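Local coordinates for ssDNA binding protein (Pyrococcus furiosus, PDB 4PSM), which binds single-stranded DNA and probably entraps it in a tunnel system formed between its subunits, at residues E34-A39 against G73-N78; K57-V62 against Y87-E92; S65-I70 against L79-I84. One frame throughout, in Å; residues are numbered along the deposited sequence.

In the fold
After strand 4-11 and helix 15-26, the chain enters helix 33-53, whose first turns supply residues 34-39. Interaction 1 closes a long loop from there to residues 73-78, at the start of strand 74-87, and ties helix to sheet. Interaction 2 joins the beginning of strand 61-71 to the end of strand 74-87, just before the long helix 93-141. Its segments alternate with those of interaction 1, so the two cross. Interaction 3 pairs the same two strands within the span of interaction 2, and it also crosses interaction 1. Interactions 1 and 3 touch through strand backbone bonds. The centres of interactions 1 and 2 are about 29 Å apart.

Interaction 1: residues E34-A39 against G73-N78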
ATOM      1  N   GLU A  34      16.257  11.121  18.381  1.00 32.71           N
ATOM      2  CA  GLU A  34      17.630  11.613  18.351  1.00 56.42           C
ATOM      3  C   GLU A  34      18.174  11.819  19.762  1.00 56.15           C
ATOM      4  O   GLU A  34      19.365  11.650  20.007  1.00 40.06           O
ATOM      5  CB  GLU A  34      17.749  12.907  17.535  1.00 53.86           C
ATOM      6  CG  GLU A  34      16.436  13.653  17.344  1.00 92.98           C
ATOM      7  CD  GLU A  34      15.571  13.054  16.246  1.00 94.62           C
ATOM      8  OE1 GLU A  34      14.331  13.067  16.395  1.00 69.16           O
ATOM      9  OE2 GLU A  34      16.133  12.577  15.233  1.00 84.10           O
ATOM     10  N   GLU A  35      17.301  12.187  20.692  1.00 33.19           N
ATOM     11  CA  GLU A  35      17.721  12.356  22.084  1.00 32.49           C
ATOM     12  C   GLU A  35      18.023  11.006  22.728  1.00 49.58           C
ATOM     13  O   GLU A  35      19.005  10.869  23.452  1.00 37.21           O
ATOM     14  CB  GLU A  35      16.658  13.109  22.900  1.00 33.88           C
ATOM     15  CG  GLU A  35      16.907  13.129  24.400  1.00 69.01           C
ATOM     16  CD  GLU A  35      18.188  13.854  24.782  1.00 83.17           C
ATOM     17  OE1 GLU A  35      18.706  14.630  23.954  1.00 75.95           O
ATOM     18  OE2 GLU A  35      18.678  13.648  25.914  1.00 60.59           O
ATOM     19  N   VAL A  36      17.170  10.019  22.458  1.00 35.50           N
ATOM     20  CA  VAL A  36      17.376   8.665  22.939  1.00 37.84           C
ATOM     21  C   VAL A  36      18.715   8.136  22.446  1.00 58.99           C
ATOM     22  O   VAL A  36      19.510   7.593  23.216  1.00 31.09           O
ATOM     23  CB  VAL A  36      16.256   7.727  22.467  1.00 40.21           C
ATOM     24  CG1 VAL A  36      16.619   6.273  22.742  1.00 45.70           C
ATOM     25  CG2 VAL A  36      14.944   8.090  23.138  1.00 20.67           C
ATOM     26  N   VAL A  37      18.967   8.305  21.155  1.00 50.76           N
ATOM     27  CA  VAL A  37      20.219   7.848  20.570  1.00 55.56           C
ATOM     28  C   VAL A  37      21.392   8.545  21.241  1.00 47.85           C
ATOM     29  O   VAL A  37      22.413   7.930  21.539  1.00 53.78           O
ATOM     30  CB  VAL A  37      20.257   8.106  19.054  1.00 38.60           C
ATOM     31  CG1 VAL A  37      21.686   8.029  18.524  1.00 31.38           C
ATOM     32  CG2 VAL A  37      19.363   7.117  18.333  1.00 52.28           C
ATOM     33  N   LYS A  38      21.225   9.836  21.486  1.00 39.14           N
ATOM     34  CA  LYS A  38      22.276  10.654  22.061  1.00 34.15           C
ATOM     35  C   LYS A  38      22.515  10.270  23.527  1.00 45.37           C
ATOM     36  O   LYS A  38      23.649  10.094  23.954  1.00 30.78           O
ATOM     37  CB  LYS A  38      21.903  12.134  21.924  1.00 53.45           C
ATOM     38  CG  LYS A  38      23.001  13.121  22.266  1.00 88.52           C
ATOM     39  CD  LYS A  38      23.050  13.421  23.755  1.00102.31           C
ATOM     40  CE  LYS A  38      23.388  14.884  24.003  1.00119.07           C
ATOM     41  NZ  LYS A  38      24.572  15.320  23.213  1.00113.34           N
ATOM     42  N   ALA A  39      21.440  10.125  24.292  1.00 29.50           N
ATOM     43  CA  ALA A  39      21.544   9.774  25.702  1.00 27.16           C
ATOM     44  C   ALA A  39      22.147   8.380  25.894  1.00 56.39           C
ATOM     45  O   ALA A  39      23.001   8.171  26.749  1.00 39.32           O
ATOM     46  CB  ALA A  39      20.178   9.860  26.387  1.00 23.04           C
ATOM     47  N   GLY A  73      12.437  17.477  27.782  1.00 58.95           N
ATOM     48  CA  GLY A  73      12.581  16.509  26.711  1.00 44.11           C
ATOM     49  C   GLY A  73      14.000  15.999  26.544  1.00 52.78           C
ATOM     50  O   GLY A  73      14.356  15.470  25.493  1.00 50.28           O
ATOM     51  N   LYS A  74      14.814  16.162  27.583  1.00 46.04           N
ATOM     52  CA  LYS A  74      16.198  15.689  27.553  1.00 68.46           C
ATOM     53  C   LYS A  74      16.433  14.637  28.624  1.00 40.03           C
ATOM     54  O   LYS A  74      16.034  14.808  29.771  1.00 46.17           O
ATOM     55  CB  LYS A  74      17.177  16.849  27.756  1.00 40.60           C
ATOM     56  CG  LYS A  74      17.240  17.825  26.600  1.00 74.70           C
ATOM     57  CD  LYS A  74      18.287  17.403  25.585  1.00 73.94           C
ATOM     58  CE  LYS A  74      18.465  18.462  24.510  1.00113.93           C
ATOM     59  NZ  LYS A  74      19.628  18.169  23.630  1.00109.67           N
ATOM     60  N   ILE A  75      17.077  13.541  28.248  1.00 65.87           N
ATOM     61  CA  ILE A  75      17.390  12.493  29.211  1.00 46.76           C
ATOM     62  C   ILE A  75      18.631  12.873  30.017  1.00 51.71           C
ATOM     63  O   ILE A  75      19.723  13.029  29.467  1.00 38.63           O
ATOM     64  CB  ILE A  75      17.598  11.123  28.525  1.00 66.40           C
ATOM     65  CG1 ILE A  75      16.322  10.692  27.798  1.00 54.80           C
ATOM     66  CG2 ILE A  75      18.002  10.064  29.544  1.00 56.55           C
ATOM     67  CD1 ILE A  75      16.483   9.447  26.965  1.00 36.37           C
ATOM     68  N   VAL A  76      18.452  13.042  31.321  1.00 36.49           N
ATOM     69  CA  VAL A  76      19.579  13.336  32.198  1.00 51.28           C
ATOM     70  C   VAL A  76      19.874  12.126  33.083  1.00 56.54           C
ATOM     71  O   VAL A  76      19.080  11.738  33.942  1.00 46.69           O
ATOM     72  CB  VAL A  76      19.378  14.643  33.026  1.00 70.50           C
ATOM     73  CG1 VAL A  76      18.538  15.654  32.243  1.00 61.67           C
ATOM     74  CG2 VAL A  76      18.761  14.360  34.380  1.00 64.93           C
ATOM     75  N   TRP A  77      21.011  11.496  32.831  1.00 42.46           N
ATOM     76  CA  TRP A  77      21.375  10.315  33.585  1.00 61.46           C
ATOM     77  C   TRP A  77      21.759  10.719  34.996  1.00 62.05           C
ATOM     78  O   TRP A  77      22.250  11.822  35.224  1.00 67.94           O
ATOM     79  CB  TRP A  77      22.538   9.577  32.919  1.00 39.26           C
ATOM     80  CG  TRP A  77      22.224   9.049  31.549  1.00 60.00           C
ATOM     81  CD1 TRP A  77      22.779   9.449  30.368  1.00 30.87           C
ATOM     82  CD2 TRP A  77      21.282   8.017  31.221  1.00 43.59           C
ATOM     83  NE1 TRP A  77      22.245   8.728  29.322  1.00 42.36           N
ATOM     84  CE2 TRP A  77      21.323   7.846  29.819  1.00 55.88           C
ATOM     85  CE3 TRP A  77      20.409   7.222  31.975  1.00 38.99           C
ATOM     86  CZ2 TRP A  77      20.528   6.911  29.158  1.00 33.15           C
ATOM     87  CZ3 TRP A  77      19.614   6.301  31.316  1.00 35.15           C
ATOM     88  CH2 TRP A  77      19.679   6.153  29.919  1.00 45.61           C
ATOM     89  N   ASN A  78      21.501   9.826  35.942  1.00 57.88           N
ATOM     90  CA  ASN A  78      22.039   9.943  37.287  1.00 42.27           C
ATOM     91  C   ASN A  78      23.125   8.888  37.450  1.00 72.84           C
ATOM     92  O   ASN A  78      22.857   7.765  37.881  1.00 38.76           O
ATOM     93  CB  ASN A  78      20.939   9.747  38.325  1.00 37.08           C
ATOM     94  CG  ASN A  78      21.463   9.804  39.746  1.00 86.98           C
ATOM     95  OD1 ASN A  78      22.584  10.253  39.993  1.00 91.74           O
ATOM     96  ND2 ASN A  78      20.650   9.348  40.691  1.00 66.71           N
TER
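E35 and A39, one turn apart on helix 33-53, meet K74, I75 and W77 of strand 74-87. The motif is helix-on-sheet packing against an outermost strand of the chain's three-stranded antiparallel sheet. The short axes of 34-39 and 74-77 run almost parallel, 19° apart, and come within 8.2 Å.

The carboxylate of E35 serves two neighbours. OE2 accepts the backbone N-H of I75, with 2.8 Å from I75 N to E35 OE2. The donor lies above the carboxylate plane. OE1 rests on the K74 chain, with 3.2 Å from E35 OE1 to K74 CD. The salt bridge from E35 OE1 to K74 NZ is long, at 3.7 Å. The two side chains cross at about a right angle. With CG anti to the backbone N (chi1 170°) and a bend at chi2, the acid group of E35 turns across to the strand.

The apolar part lies one turn further on. A39 CB sits 3.6 Å from I75 CB. I75 CD1 reaches V36 CG2, 4.3 Å away. This buries the small A39 against the branched I75.

Second-shell residues back this layer. L23 of helix 15-26 touches both I75 and W77. F68 of strand 61-71 touches I75, and its ring meets that of W77. Within the strand, I75 CG2 sits over the centre of one W77 face, which is likely to limit how the indole can turn. From there W77 points its ring N-H at the helix backbone. W77 NE1 donates to A39 O at 2.7 Å, with the oxygen near the ring plane and the donor 51° above the carbonyl plane.

Interaction 2: residues K57-V62 against Y87-E92; sequences KKEDVV and YKKEEE
D60 and K88 cross at a slant, and the carboxylate of D60 is the hub of the contact. The setting is the open end of a beta hairpin, where strand 61-71 begins and strand 74-87 ends. V61 and Y87 form an antiparallel hydrogen-bonded pair here. The chain then turns into the long helix 93-141, which makes up most of a predicted coiled coil that begins at K88.

OD2 of D60 is gripped from opposite faces of the carboxylate plane. K88 NZ comes from one face as a salt bridge, 2.9 Å from D60 OD2. The backbone N of K57 comes from the other, with 2.7 Å from K57 N to D60 OD2. D60 OD1 accepts from K89 N at 3.0 Å, on its anti side and 18° out of plane. The three bonds fix the rotation of the carboxylate. K88 CB is directed away from 57-62 overall, but bends at chi2 (-65°) and chi3 (-59°) bring its amine to D60. If D60 were an alanine, the amine of K88 would probably lose its counter-charge, and the N-H groups of K57 and K89 their acceptor.

K89 runs extended past E59, with K89 CD laid against E59 CB, 3.9 Å apart.

V61 and Y87 turn their side chains to the same face of the sheet, where L95 of helix 93-141 touches both. V61 CB and Y87 CB are 4.2 Å apart. V61 N donates to Y87 O at 2.9 Å, while the return bond is weak. The phenol of Y87 is held by E85, through OH to OE1. Its ring presents an edge to the strand, with Y87 CD2 3.2 Å from V61 O.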
ATOM      1  N   LYS A  57      34.567  -9.655  29.964  1.00 39.37           N
ATOM      2  CA  LYS A  57      34.696 -10.143  28.596  1.00 63.42           C
ATOM      3  C   LYS A  57      33.342 -10.046  27.897  1.00 66.72           C
ATOM      4  O   LYS A  57      32.315  -9.836  28.543  1.00 35.91           O
ATOM      5  CB  LYS A  57      35.170 -11.594  28.607  1.00 66.17           C
ATOM      6  CG  LYS A  57      36.484 -11.815  29.340  1.00 90.04           C
ATOM      7  CD  LYS A  57      37.668 -11.726  28.390  1.00127.56           C
ATOM      8  CE  LYS A  57      37.619 -12.836  27.350  1.00122.89           C
ATOM      9  NZ  LYS A  57      38.720 -12.729  26.354  1.00 86.26           N
ATOM     10  N   LYS A  58      33.316 -10.206  26.580  1.00 37.75           N
ATOM     11  CA  LYS A  58      32.038 -10.095  25.880  1.00 64.01           C
ATOM     12  C   LYS A  58      31.185 -11.358  26.030  1.00 51.76           C
ATOM     13  O   LYS A  58      29.994 -11.342  25.730  1.00 52.74           O
ATOM     14  CB  LYS A  58      32.222  -9.696  24.408  1.00 52.18           C
ATOM     15  CG  LYS A  58      33.153 -10.581  23.613  1.00 76.41           C
ATOM     16  CD  LYS A  58      32.983 -10.328  22.119  1.00115.33           C
ATOM     17  CE  LYS A  58      34.075 -11.002  21.294  1.00117.23           C
ATOM     18  NZ  LYS A  58      34.181 -12.463  21.557  1.00119.49           N
ATOM     19  N   GLU A  59      31.806 -12.438  26.509  1.00 53.28           N
ATOM     20  CA  GLU A  59      31.111 -13.699  26.797  1.00 66.67           C
ATOM     21  C   GLU A  59      30.396 -13.636  28.141  1.00 36.41           C
ATOM     22  O   GLU A  59      29.457 -14.384  28.396  1.00 44.90           O
ATOM     23  CB  GLU A  59      32.089 -14.886  26.815  1.00 40.04           C
ATOM     24  CG  GLU A  59      32.727 -15.211  25.473  1.00 95.20           C
ATOM     25  CD  GLU A  59      33.693 -14.140  25.004  1.00127.74           C
ATOM     26  OE1 GLU A  59      34.658 -13.837  25.741  1.00 80.02           O
ATOM     27  OE2 GLU A  59      33.485 -13.596  23.900  1.00168.77           O
ATOM     28  N   ASP A  60      30.858 -12.748  29.007  1.00 32.67           N
ATOM     29  CA  ASP A  60      30.229 -12.570  30.301  1.00 43.33           C
ATOM     30  C   ASP A  60      28.827 -12.008  30.142  1.00 53.41           C
ATOM     31  O   ASP A  60      28.471 -11.459  29.099  1.00 30.14           O
ATOM     32  CB  ASP A  60      31.067 -11.649  31.195  1.00 33.21           C
ATOM     33  CG  ASP A  60      32.446 -12.221  31.497  1.00 60.61           C
ATOM     34  OD1 ASP A  60      32.574 -13.459  31.637  1.00 30.79           O
ATOM     35  OD2 ASP A  60      33.404 -11.428  31.590  1.00 37.35           O
ATOM     36  N   VAL A  61      28.036 -12.151  31.191  1.00 31.73           N
ATOM     37  CA  VAL A  61      26.694 -11.617  31.211  1.00 43.61           C
ATOM     38  C   VAL A  61      26.610 -10.515  32.253  1.00 38.43           C
ATOM     39  O   VAL A  61      27.142 -10.637  33.349  1.00 37.67           O
ATOM     40  CB  VAL A  61      25.662 -12.717  31.501  1.00 34.18           C
ATOM     41  CG1 VAL A  61      24.307 -12.113  31.817  1.00 41.02           C
ATOM     42  CG2 VAL A  61      25.578 -13.677  30.315  1.00 22.54           C
ATOM     43  N   VAL A  62      25.944  -9.430  31.892  1.00 44.58           N
ATOM     44  CA  VAL A  62      25.789  -8.306  32.790  1.00 30.63           C
ATOM     45  C   VAL A  62      24.312  -7.986  32.987  1.00 47.40           C
ATOM     46  O   VAL A  62      23.461  -8.408  32.204  1.00 40.76           O
ATOM     47  CB  VAL A  62      26.507  -7.056  32.236  1.00 60.27           C
ATOM     48  CG1 VAL A  62      27.958  -7.377  31.924  1.00 35.60           C
ATOM     49  CG2 VAL A  62      25.796  -6.543  30.982  1.00 37.45           C
ATOM     50  N   TYR A  87      28.408 -11.292  35.508  1.00 54.92           N
ATOM     51  CA  TYR A  87      28.328 -12.733  35.684  1.00 39.81           C
ATOM     52  C   TYR A  87      29.299 -13.420  34.743  1.00 67.80           C
ATOM     53  O   TYR A  87      29.053 -13.492  33.542  1.00 30.63           O
ATOM     54  CB  TYR A  87      26.905 -13.217  35.433  1.00 29.88           C
ATOM     55  CG  TYR A  87      25.896 -12.519  36.309  1.00 59.18           C
ATOM     56  CD1 TYR A  87      25.535 -13.047  37.538  1.00 46.19           C
ATOM     57  CD2 TYR A  87      25.321 -11.317  35.915  1.00 38.22           C
ATOM     58  CE1 TYR A  87      24.617 -12.405  38.348  1.00 47.80           C
ATOM     59  CE2 TYR A  87      24.404 -10.668  36.722  1.00 43.52           C
ATOM     60  CZ  TYR A  87      24.058 -11.220  37.938  1.00 46.86           C
ATOM     61  OH  TYR A  87      23.150 -10.587  38.749  1.00 67.74           O
ATOM     62  N   LYS A  88      30.405 -13.914  35.296  1.00 46.38           N
ATOM     63  CA  LYS A  88      31.459 -14.515  34.490  1.00 37.46           C
ATOM     64  C   LYS A  88      30.983 -15.805  33.845  1.00 51.17           C
ATOM     65  O   LYS A  88      30.351 -16.634  34.496  1.00 47.31           O
ATOM     66  CB  LYS A  88      32.695 -14.773  35.341  1.00 37.17           C
ATOM     67  CG  LYS A  88      33.131 -13.568  36.151  1.00 61.73           C
ATOM     68  CD  LYS A  88      33.573 -12.423  35.255  1.00 40.48           C
ATOM     69  CE  LYS A  88      34.738 -12.831  34.364  1.00 27.95           C
ATOM     70  NZ  LYS A  88      35.374 -11.664  33.661  1.00 36.88           N
ATOM     71  N   LYS A  89      31.277 -15.958  32.557  1.00 45.36           N
ATOM     72  CA  LYS A  89      30.887 -17.147  31.814  1.00 47.71           C
ATOM     73  C   LYS A  89      31.266 -18.429  32.561  1.00 46.79           C
ATOM     74  O   LYS A  89      30.460 -19.350  32.682  1.00 59.69           O
ATOM     75  CB  LYS A  89      31.535 -17.140  30.426  1.00 27.46           C
ATOM     76  CG  LYS A  89      31.251 -18.397  29.611  1.00 49.20           C
ATOM     77  CD  LYS A  89      32.144 -18.481  28.390  1.00 81.09           C
ATOM     78  CE  LYS A  89      31.881 -19.751  27.600  1.00 96.30           C
ATOM     79  NZ  LYS A  89      32.731 -19.838  26.377  1.00110.56           N
ATOM     80  N   GLU A  90      32.499 -18.477  33.061  1.00 44.33           N
ATOM     81  CA  GLU A  90      33.024 -19.675  33.720  1.00 68.99           C
ATOM     82  C   GLU A  90      32.289 -20.015  35.018  1.00 36.10           C
ATOM     83  O   GLU A  90      32.281 -21.165  35.451  1.00 46.66           O
ATOM     84  CB  GLU A  90      34.526 -19.530  33.976  1.00 74.48           C
ATOM     85  CG  GLU A  90      35.362 -20.662  33.411  1.00 94.29           C
ATOM     86  CD  GLU A  90      36.571 -20.161  32.646  1.00139.32           C
ATOM     87  OE1 GLU A  90      36.491 -19.061  32.060  1.00160.41           O
ATOM     88  OE2 GLU A  90      37.603 -20.866  32.633  1.00136.72           O
ATOM     89  N   GLU A  91      31.676 -19.009  35.632  1.00 31.49           N
ATOM     90  CA  GLU A  91      30.920 -19.207  36.863  1.00 44.63           C
ATOM     91  C   GLU A  91      29.442 -19.402  36.579  1.00 49.34           C
ATOM     92  O   GLU A  91      28.686 -19.844  37.439  1.00 40.49           O
ATOM     93  CB  GLU A  91      31.130 -18.027  37.823  1.00 39.15           C
ATOM     94  CG  GLU A  91      32.418 -18.124  38.625  1.00 89.92           C
ATOM     95  CD  GLU A  91      33.071 -16.780  38.871  1.00 90.86           C
ATOM     96  OE1 GLU A  91      32.343 -15.805  39.148  1.00 80.57           O
ATOM     97  OE2 GLU A  91      34.316 -16.703  38.778  1.00 73.65           O
ATOM     98  N   GLU A  92      29.036 -19.069  35.359  1.00 64.08           N
ATOM     99  CA  GLU A  92      27.637 -19.130  34.967  1.00 35.31           C
ATOM    100  C   GLU A  92      27.525 -19.656  33.549  1.00 48.71           C
ATOM    101  O   GLU A  92      27.049 -18.954  32.657  1.00 66.87           O
ATOM    102  CB  GLU A  92      27.007 -17.740  35.074  1.00 62.25           C
ATOM    103  CG  GLU A  92      26.896 -17.221  36.503  1.00 32.74           C
ATOM    104  CD  GLU A  92      25.922 -18.044  37.327  1.00 83.39           C
ATOM    105  OE1 GLU A  92      25.023 -18.676  36.729  1.00105.50           O
ATOM    106  OE2 GLU A  92      26.056 -18.068  38.568  1.00 61.31           O
TER

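Interaction 3: residues S65-I70 against L79-I84; sequences SVDFNI and LDSLEI
The hydroxyl oxygen of S81 is held by two backbone groups. It accepts the N-H of D67, with 2.9 Å from D67 N to S81 OG, and it is also hydrogen-bonded to the carbonyl oxygen of N78. It thus bridges a strand N-H and a carbonyl that do not meet directly. OG stands between the backbone N and the carbonyl carbon (chi1 63°), a rotation that aims it at strand 61-71. D67 CB packs beside it, 3.4 Å from S81 OG, and V66 CG2 lies near the same oxygen.

These residues belong to the beta hairpin of strands 61-71 and 74-87. Strand 74-87 is interrupted here. Residues 79-81 have helical backbone angles and carry the chain out of the sheet, and the strands are paired again at S65 and E83. S81 OG takes the D67 N-H at the break, in place of a backbone carbonyl.

S65 and E83 form an antiparallel hydrogen-bonded pair. S65 N donates to E83 O at 3.0 Å. E83 N returns a bond of 2.9 Å to S65 O. On the face they share, S65 CB and E83 CG are 3.9 Å apart.

S65 O has further company from L82. The CA-H of L82 points at it, with 3.3 Å between L82 CA and S65 O. L82 CD1 is tight against the same oxygen, with 3.1 Å from L82 CD1 to S65 O. That methyl also meets the apolar flank of V66, with 3.8 Å from L82 CD1 to V66 CB. V66 is buried, touched by L43 of helix 33-53, by W77 and by L5 of strand 4-11. With chi1 of L82 at 177° and chi2 at 67°, CD1 comes across to V66.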
ATOM      1  N   SER A  65      21.467  -1.288  35.446  1.00 28.40           N
ATOM      2  CA  SER A  65      20.384  -0.494  35.990  1.00 47.37           C
ATOM      3  C   SER A  65      20.864   0.944  36.119  1.00 47.55           C
ATOM      4  O   SER A  65      22.028   1.208  36.411  1.00 40.98           O
ATOM      5  CB  SER A  65      19.958  -1.027  37.357  1.00 51.87           C
ATOM      6  OG  SER A  65      19.751  -2.427  37.317  1.00 81.05           O
ATOM      7  N   VAL A  66      19.966   1.883  35.890  1.00 40.41           N
ATOM      8  CA  VAL A  66      20.317   3.280  36.038  1.00 52.81           C
ATOM      9  C   VAL A  66      19.060   4.126  36.053  1.00 38.76           C
ATOM     10  O   VAL A  66      18.180   3.972  35.205  1.00 49.09           O
ATOM     11  CB  VAL A  66      21.273   3.755  34.923  1.00 51.78           C
ATOM     12  CG1 VAL A  66      20.583   3.703  33.572  1.00 43.26           C
ATOM     13  CG2 VAL A  66      21.782   5.162  35.222  1.00 59.03           C
ATOM     14  N   ASP A  67      18.970   4.995  37.049  1.00 54.64           N
ATOM     15  CA  ASP A  67      17.885   5.952  37.118  1.00 62.84           C
ATOM     16  C   ASP A  67      18.248   7.156  36.271  1.00 54.75           C
ATOM     17  O   ASP A  67      19.430   7.476  36.087  1.00 33.26           O
ATOM     18  CB  ASP A  67      17.613   6.369  38.563  1.00 80.70           C
ATOM     19  CG  ASP A  67      16.909   5.285  39.355  1.00133.08           C
ATOM     20  OD1 ASP A  67      15.664   5.315  39.426  1.00178.77           O
ATOM     21  OD2 ASP A  67      17.603   4.403  39.901  1.00110.50           O
ATOM     22  N   PHE A  68      17.224   7.803  35.733  1.00 45.06           N
ATOM     23  CA  PHE A  68      17.414   8.977  34.903  1.00 54.18           C
ATOM     24  C   PHE A  68      16.160   9.822  34.992  1.00 73.08           C
ATOM     25  O   PHE A  68      15.113   9.358  35.443  1.00 48.87           O
ATOM     26  CB  PHE A  68      17.673   8.571  33.452  1.00 39.59           C
ATOM     27  CG  PHE A  68      16.468   7.984  32.768  1.00 79.02           C
ATOM     28  CD1 PHE A  68      15.665   8.768  31.954  1.00 58.55           C
ATOM     29  CD2 PHE A  68      16.132   6.651  32.951  1.00 63.50           C
ATOM     30  CE1 PHE A  68      14.549   8.233  31.329  1.00 58.63           C
ATOM     31  CE2 PHE A  68      15.019   6.110  32.330  1.00 74.30           C
ATOM     32  CZ  PHE A  68      14.228   6.904  31.515  1.00 64.07           C
ATOM     33  N   ASN A  69      16.269  11.069  34.570  1.00 78.80           N
ATOM     34  CA  ASN A  69      15.113  11.936  34.543  1.00 72.53           C
ATOM     35  C   ASN A  69      14.965  12.583  33.183  1.00 77.88           C
ATOM     36  O   ASN A  69      15.951  12.805  32.476  1.00 55.43           O
ATOM     37  CB  ASN A  69      15.213  12.998  35.632  1.00 98.00           C
ATOM     38  CG  ASN A  69      14.079  12.911  36.623  1.00127.95           C
ATOM     39  OD1 ASN A  69      12.990  13.439  36.387  1.00138.80           O
ATOM     40  ND2 ASN A  69      14.324  12.242  37.743  1.00120.37           N
ATOM     41  N   ILE A  70      13.722  12.861  32.814  1.00 52.98           N
ATOM     42  CA  ILE A  70      13.451  13.589  31.590  1.00 63.28           C
ATOM     43  C   ILE A  70      13.150  15.032  31.966  1.00 60.41           C
ATOM     44  O   ILE A  70      12.188  15.318  32.674  1.00 43.93           O
ATOM     45  CB  ILE A  70      12.291  12.955  30.804  1.00 63.79           C
ATOM     46  CG1 ILE A  70      12.594  11.478  30.525  1.00 47.03           C
ATOM     47  CG2 ILE A  70      12.039  13.719  29.510  1.00 71.29           C
ATOM     48  CD1 ILE A  70      11.543  10.777  29.694  1.00 88.38           C
ATOM     49  N   LEU A  79      24.345   9.251  37.074  1.00 51.08           N
ATOM     50  CA  LEU A  79      25.455   8.311  37.036  1.00 51.88           C
ATOM     51  C   LEU A  79      25.696   7.629  38.382  1.00 57.24           C
ATOM     52  O   LEU A  79      26.248   6.529  38.444  1.00 79.09           O
ATOM     53  CB  LEU A  79      26.717   9.029  36.566  1.00 44.83           C
ATOM     54  CG  LEU A  79      26.941   9.112  35.051  1.00 71.89           C
ATOM     55  CD1 LEU A  79      25.819   8.532  34.184  1.00 71.63           C
ATOM     56  CD2 LEU A  79      27.505  10.441  34.526  1.00 80.47           C
ATOM     57  N   ASP A  80      25.274   8.285  39.454  1.00 58.23           N
ATOM     58  CA  ASP A  80      25.411   7.725  40.791  1.00 71.54           C
ATOM     59  C   ASP A  80      24.609   6.434  40.916  1.00 65.29           C
ATOM     60  O   ASP A  80      25.058   5.473  41.534  1.00 60.69           O
ATOM     61  CB  ASP A  80      24.949   8.736  41.842  1.00113.49           C
ATOM     62  CG  ASP A  80      25.653  10.075  41.713  1.00142.70           C
ATOM     63  OD1 ASP A  80      26.690  10.270  42.384  1.00111.39           O
ATOM     64  OD2 ASP A  80      25.167  10.931  40.940  1.00146.27           O
ATOM     65  N   SER A  81      23.422   6.421  40.317  1.00 59.29           N
ATOM     66  CA  SER A  81      22.500   5.290  40.430  1.00 39.78           C
ATOM     67  C   SER A  81      22.885   4.083  39.567  1.00 48.46           C
ATOM     68  O   SER A  81      22.262   3.027  39.667  1.00 37.53           O
ATOM     69  CB  SER A  81      21.078   5.736  40.071  1.00 66.70           C
ATOM     70  OG  SER A  81      20.998   6.160  38.713  1.00 36.71           O
ATOM     71  N   LEU A  82      23.902   4.235  38.723  1.00 47.65           N
ATOM     72  CA  LEU A  82      24.283   3.173  37.794  1.00 47.20           C
ATOM     73  C   LEU A  82      24.837   1.946  38.500  1.00 64.93           C
ATOM     74  O   LEU A  82      25.799   2.031  39.265  1.00 44.19           O
ATOM     75  CB  LEU A  82      25.311   3.660  36.779  1.00 34.36           C
ATOM     76  CG  LEU A  82      25.785   2.553  35.842  1.00 32.31           C
ATOM     77  CD1 LEU A  82      24.648   2.107  34.931  1.00 32.40           C
ATOM     78  CD2 LEU A  82      26.999   2.988  35.037  1.00 40.98           C
ATOM     79  N   GLU A  83      24.226   0.803  38.222  1.00 77.42           N
ATOM     80  CA  GLU A  83      24.687  -0.468  38.752  1.00 42.46           C
ATOM     81  C   GLU A  83      24.984  -1.424  37.606  1.00 47.64           C
ATOM     82  O   GLU A  83      24.189  -1.577  36.682  1.00 50.73           O
ATOM     83  CB  GLU A  83      23.646  -1.072  39.696  1.00 62.30           C
ATOM     84  CG  GLU A  83      22.558  -0.095  40.124  1.00125.17           C
ATOM     85  CD  GLU A  83      21.801  -0.561  41.352  1.00139.19           C
ATOM     86  OE1 GLU A  83      20.600  -0.883  41.232  1.00127.49           O
ATOM     87  OE2 GLU A  83      22.408  -0.597  42.443  1.00138.35           O
ATOM     88  N   ILE A  84      26.150  -2.048  37.661  1.00 49.77           N
ATOM     89  CA  ILE A  84      26.520  -3.052  36.684  1.00 45.61           C
ATOM     90  C   ILE A  84      26.812  -4.376  37.392  1.00 68.53           C
ATOM     91  O   ILE A  84      27.909  -4.584  37.906  1.00 61.85           O
ATOM     92  CB  ILE A  84      27.760  -2.636  35.875  1.00 38.86           C
ATOM     93  CG1 ILE A  84      27.560  -1.259  35.245  1.00 34.72           C
ATOM     94  CG2 ILE A  84      28.071  -3.676  34.809  1.00 33.17           C
ATOM     95  CD1 ILE A  84      28.754  -0.783  34.451  1.00 54.93           C
TER